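Local coordinates for putative Lipoprotein (Shewanella oneidensis, PDB 3U24) that is of unknown function but binds zinc and calcium ions and belongs to a mainly helical family grouped with the metallopeptidases, at residues 536-539 against 540-544; 547-550 against 551-555. All blocks are in the same frame, centred on the assembly; numbering follows the deposited sequence.

Contact 1 of 2, residues 536-539 against 540-544; sequences EEYK and QLKGK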
loop_
_atom_site.group_PDB
_atom_site.type_symbol
_atom_site.label_atom_id
_atom_site.label_comp_id
_atom_site.label_asym_id
_atom_site.label_seq_id
_atom_site.Cartn_x
_atom_site.Cartn_y
_atom_site.Cartn_z
ATOM N N GLU A 536 -22.654 -3.315 11.049
ATOM C CA GLU A 536 -24.010 -2.880 11.369
ATOM C C GLU A 536 -25.024 -3.905 10.901
ATOM O O GLU A 536 -26.020 -4.102 11.546
ATOM C CB GLU A 536 -24.307 -1.501 10.808
ATOM C CG GLU A 536 -23.458 -0.364 11.408
ATOM C CD GLU A 536 -23.520 -0.266 12.945
ATOM O OE1 GLU A 536 -24.594 0.060 13.495
ATOM O OE2 GLU A 536 -22.473 -0.507 13.606
ATOM N N GLU A 537 -24.755 -4.559 9.778
ATOM C CA GLU A 537 -25.589 -5.657 9.268
ATOM C C GLU A 537 -25.613 -6.862 10.218
ATOM O O GLU A 537 -26.633 -7.504 10.411
ATOM C CB GLU A 537 -25.065 -6.090 7.894
ATOM C CG GLU A 537 -25.716 -7.348 7.347
ATOM C CD GLU A 537 -25.177 -7.758 5.992
ATOM O OE1 GLU A 537 -24.026 -7.440 5.652
ATOM O OE2 GLU A 537 -25.914 -8.434 5.253
ATOM N N TYR A 538 -24.479 -7.151 10.821
ATOM C CA TYR A 538 -24.385 -8.244 11.759
ATOM C C TYR A 538 -25.078 -7.912 13.085
ATOM O O TYR A 538 -25.692 -8.794 13.699
ATOM C CB TYR A 538 -22.932 -8.549 12.001
ATOM C CG TYR A 538 -22.621 -9.914 12.507
ATOM C CD1 TYR A 538 -22.505 -10.965 11.634
ATOM C CD2 TYR A 538 -22.341 -10.138 13.845
ATOM C CE1 TYR A 538 -22.174 -12.221 12.076
ATOM C CE2 TYR A 538 -21.990 -11.389 14.297
ATOM C CZ TYR A 538 -21.911 -12.418 13.396
ATOM O OH TYR A 538 -21.568 -13.669 13.795
ATOM N N LYS A 539 -24.971 -6.660 13.533
ATOM C CA LYS A 539 -25.739 -6.187 14.694
ATOM C C LYS A 539 -27.240 -6.428 14.491
ATOM O O LYS A 539 -27.922 -6.948 15.388
ATOM C CB LYS A 539 -25.512 -4.699 14.939
ATOM C CG LYS A 539 -24.549 -4.361 16.061
ATOM C CD LYS A 539 -23.865 -3.004 15.812
ATOM C CE LYS A 539 -23.609 -2.217 17.096
ATOM N NZ LYS A 539 -22.416 -1.347 17.012
ATOM N N GLN A 540 -27.731 -6.051 13.310
ATOM C CA GLN A 540 -29.131 -6.276 12.920
ATOM C C GLN A 540 -29.550 -7.735 12.992
ATOM O O GLN A 540 -30.638 -8.043 13.449
ATOM C CB GLN A 540 -29.388 -5.801 11.489
ATOM C CG GLN A 540 -29.811 -4.351 11.361
ATOM C CD GLN A 540 -31.314 -4.170 11.355
ATOM O OE1 GLN A 540 -32.076 -5.099 11.661
ATOM N NE2 GLN A 540 -31.754 -2.969 10.985
ATOM N N LEU A 541 -28.695 -8.622 12.509
ATOM C CA LEU A 541 -29.022 -10.041 12.453
ATOM C C LEU A 541 -29.001 -10.711 13.811
ATOM O O LEU A 541 -29.857 -11.528 14.077
ATOM C CB LEU A 541 -28.108 -10.776 11.474
ATOM C CG LEU A 541 -28.568 -10.804 9.999
ATOM C CD1 LEU A 541 -29.941 -10.169 9.758
ATOM C CD2 LEU A 541 -27.528 -10.174 9.072
ATOM N N LYS A 542 -28.048 -10.368 14.668
ATOM C CA LYS A 542 -27.949 -10.983 16.004
ATOM C C LYS A 542 -28.758 -10.252 17.088
ATOM O O LYS A 542 -28.994 -10.803 18.152
ATOM C CB LYS A 542 -26.479 -11.058 16.448
ATOM C CG LYS A 542 -25.574 -11.848 15.516
ATOM C CD LYS A 542 -26.047 -13.288 15.284
ATOM C CE LYS A 542 -25.117 -14.037 14.331
ATOM N NZ LYS A 542 -25.722 -15.266 13.756
ATOM N N GLY A 543 -29.135 -9.008 16.834
ATOM C CA GLY A 543 -29.867 -8.197 17.813
ATOM C C GLY A 543 -29.262 -8.164 19.216
ATOM O O GLY A 543 -28.101 -7.768 19.394
ATOM N N LYS A 544 -30.071 -8.589 20.195
ATOM C CA LYS A 544 -29.711 -8.661 21.627
ATOM C C LYS A 544 -28.483 -9.533 21.900
ATOM O O LYS A 544 -27.794 -9.320 22.889
ATOM C CB LYS A 544 -30.910 -9.211 22.451
#
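Tyr538 brings its ring to Lys542 by setting CG opposite the backbone N (chi1 -158°), while Lys542 keeps CG beside its own N and turns again at chi2, which carries its chain obliquely across the aromatic ring. The pair is an i to i+4 contact on the last turn of helix 523-542. Lys542 CG sits 4.2 Å from the centroid of the Tyr538 ring and only 28° off its normal, which identifies a CH-pi contact over one face. Farther along, Lys542 CE comes within 3.6 Å of Tyr538 OH, so the chain passes from the CD2-CE2 side of the ring to its hydroxyl end. On the neighbouring flank Glu537 and Leu541 run side by side, with Glu537 CG 3.8 Å from Leu541 CD2. The extended Glu537 chain takes its carboxylate to helix 563-571, where OE1 forms a salt bridge with Arg567 NE. Charges also pair within residues 536-539, since Lys539 NZ lies 3.5 Å from Glu536 OE2 in a salt bridge. Helical backbone bonds underlie these contacts, among them Lys542 N to Tyr538 O at 3.0 Å. The helix then ends: Gly543, with positive phi, is the first residue to leave helical angles, yet its N still donates to Lys539 O at 2.8 Å, in a bond bent to 133° at the hydrogen.

Contact 2 of 2, residues 547-550 against 551-555; sequences DLKA and FHEKF
Phe551 N donates to Asp547 O at 2.9 Å, and the same i to i+4 bond recurs for His552, Glu553 and Lys554, which defines the first turns of helix 548-555. Leu548 meets His552 in two ways. Its carbonyl O stands over one face of the imidazole, displaced toward the rim and 3.5 Å from His552 CG. Its side chain, with CG anti to the backbone N (chi1 -171°), reaches the far end of the ring, Leu548 CG lying 3.5 Å from His552 CE1 and Leu548 CD1 3.6 Å from His552 NE2. Both ring nitrogens of this buried side chain are hydrogen-bonded, ND1 to Ile339 O and NE2 to Tyr444 OH, which fixes the rotation of the ring; Trp441 packs against it edge-to-face. Replacing His552 by an alanine would probably deprive Ile339 O and Tyr444 OH of their shared mate and open a gap beside Leu548. Lys549 and Glu553 extend side by side, Lys549 CG being 3.4 Å from Glu553 OE2, but Lys549 NZ stays 4.8 Å from Glu553 OE2, and each has its own partner: Lys549 NZ bonds to Asn338 OD1 and Glu553 OE2 to Thr341 OG1. At the helix start Asp547 OD2 accepts from Ala550 N at 2.8 Å, the donor approaching on the anti side and 24° out of the carboxylate plane, the bond of a classical aspartate N-cap.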
loop_
_atom_site.group_PDB
_atom_site.type_symbol
_atom_site.label_atom_id
_atom_site.label_comp_id
_atom_site.label_asym_id
_atom_site.label_seq_id
_atom_site.Cartn_x
_atom_site.Cartn_y
_atom_site.Cartn_z
ATOM N N ASP A 547 -22.342 -9.563 20.198
ATOM C CA ASP A 547 -21.228 -9.279 21.071
ATOM C C ASP A 547 -20.070 -8.647 20.268
ATOM O O ASP A 547 -19.457 -9.313 19.431
ATOM C CB ASP A 547 -20.746 -10.534 21.794
ATOM C CG ASP A 547 -19.588 -10.216 22.737
ATOM O OD1 ASP A 547 -19.811 -9.574 23.790
ATOM O OD2 ASP A 547 -18.440 -10.535 22.407
ATOM N N LEU A 548 -19.763 -7.387 20.544
ATOM C CA LEU A 548 -18.695 -6.701 19.815
ATOM C C LEU A 548 -17.353 -7.463 19.779
ATOM O O LEU A 548 -16.745 -7.635 18.703
ATOM C CB LEU A 548 -18.481 -5.256 20.329
ATOM C CG LEU A 548 -17.536 -4.406 19.468
ATOM C CD1 LEU A 548 -18.121 -4.264 18.069
ATOM C CD2 LEU A 548 -17.258 -3.039 20.102
ATOM N N LYS A 549 -16.902 -7.936 20.932
ATOM C CA LYS A 549 -15.629 -8.647 21.008
ATOM C C LYS A 549 -15.598 -9.927 20.158
ATOM O O LYS A 549 -14.608 -10.198 19.466
ATOM C CB LYS A 549 -15.323 -8.959 22.461
ATOM C CG LYS A 549 -13.976 -9.597 22.738
ATOM C CD LYS A 549 -13.881 -9.906 24.214
ATOM C CE LYS A 549 -12.457 -10.042 24.682
ATOM N NZ LYS A 549 -12.477 -10.177 26.171
ATOM N N ALA A 550 -16.684 -10.697 20.203
ATOM C CA ALA A 550 -16.806 -11.944 19.413
ATOM C C ALA A 550 -16.867 -11.597 17.945
ATOM O O ALA A 550 -16.351 -12.311 17.118
ATOM C CB ALA A 550 -18.072 -12.770 19.810
ATOM N N PHE A 551 -17.511 -10.493 17.608
ATOM C CA PHE A 551 -17.512 -10.069 16.210
ATOM C C PHE A 551 -16.086 -9.813 15.718
ATOM O O PHE A 551 -15.654 -10.340 14.692
ATOM C CB PHE A 551 -18.394 -8.839 15.999
ATOM C CG PHE A 551 -18.280 -8.254 14.611
ATOM C CD1 PHE A 551 -18.967 -8.812 13.564
ATOM C CD2 PHE A 551 -17.483 -7.155 14.370
ATOM C CE1 PHE A 551 -18.866 -8.276 12.295
ATOM C CE2 PHE A 551 -17.371 -6.614 13.107
ATOM C CZ PHE A 551 -18.080 -7.184 12.075
ATOM N N HIS A 552 -15.351 -9.036 16.494
ATOM C CA HIS A 552 -13.989 -8.660 16.139
ATOM C C HIS A 552 -13.109 -9.847 15.979
ATOM O O HIS A 552 -12.373 -9.943 14.999
ATOM C CB HIS A 552 -13.385 -7.684 17.156
ATOM C CG HIS A 552 -13.938 -6.268 17.068
ATOM N ND1 HIS A 552 -13.939 -5.422 18.129
ATOM C CD2 HIS A 552 -14.523 -5.566 16.001
ATOM C CE1 HIS A 552 -14.516 -4.243 17.766
ATOM N NE2 HIS A 552 -14.862 -4.326 16.460
ATOM N N GLU A 553 -13.149 -10.766 16.933
ATOM C CA GLU A 553 -12.232 -11.912 16.923
ATOM C C GLU A 553 -12.535 -12.873 15.775
ATOM O O GLU A 553 -11.632 -13.436 15.146
ATOM C CB GLU A 553 -12.256 -12.640 18.270
ATOM C CG GLU A 553 -11.564 -11.804 19.351
ATOM C CD GLU A 553 -11.739 -12.315 20.768
ATOM O OE1 GLU A 553 -12.188 -13.470 20.966
ATOM O OE2 GLU A 553 -11.412 -11.558 21.709
ATOM N N LYS A 554 -13.803 -13.036 15.472
ATOM C CA LYS A 554 -14.174 -13.895 14.366
ATOM C C LYS A 554 -13.770 -13.221 13.044
ATOM O O LYS A 554 -13.212 -13.888 12.146
ATOM C CB LYS A 554 -15.668 -14.185 14.399
ATOM C CG LYS A 554 -16.156 -15.083 13.271
ATOM C CD LYS A 554 -15.859 -16.558 13.519
ATOM C CE LYS A 554 -16.706 -17.456 12.613
ATOM N NZ LYS A 554 -15.908 -18.651 12.196
ATOM N N PHE A 555 -14.030 -11.910 12.934
ATOM C CA PHE A 555 -13.598 -11.149 11.749
ATOM C C PHE A 555 -12.113 -11.285 11.495
ATOM O O PHE A 555 -11.709 -11.500 10.354
ATOM C CB PHE A 555 -13.978 -9.674 11.838
ATOM C CG PHE A 555 -13.643 -8.896 10.602
ATOM C CD1 PHE A 555 -14.511 -8.858 9.548
ATOM C CD2 PHE A 555 -12.449 -8.232 10.490
ATOM C CE1 PHE A 555 -14.221 -8.157 8.406
ATOM C CE2 PHE A 555 -12.145 -7.494 9.361
ATOM C CZ PHE A 555 -13.024 -7.499 8.304
#

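In the fold
Contacts 1 and 2 lie in series on consecutive helices, 523-542 and 548-555, with centres about 12 Å apart. They touch directly: Tyr538 CD2 is 3.6 Å from Phe551 CD1, and the two ring planes meet at about 50°. Phe546, in the connecting loop, touches both of these rings, as does Met570 of helix 563-571. The side chains of Tyr538 and Lys554 are each about 10 Å from that of Glu572, a zinc ligand whose metal is absent from this chain's model. Contact 2 also packs on helix 435-451, where Phe555 touches Met437 and which carries Glu439, a zinc ligand with His408 and His414; the side chain of Lys554 is about 11 Å from a bound zinc ion.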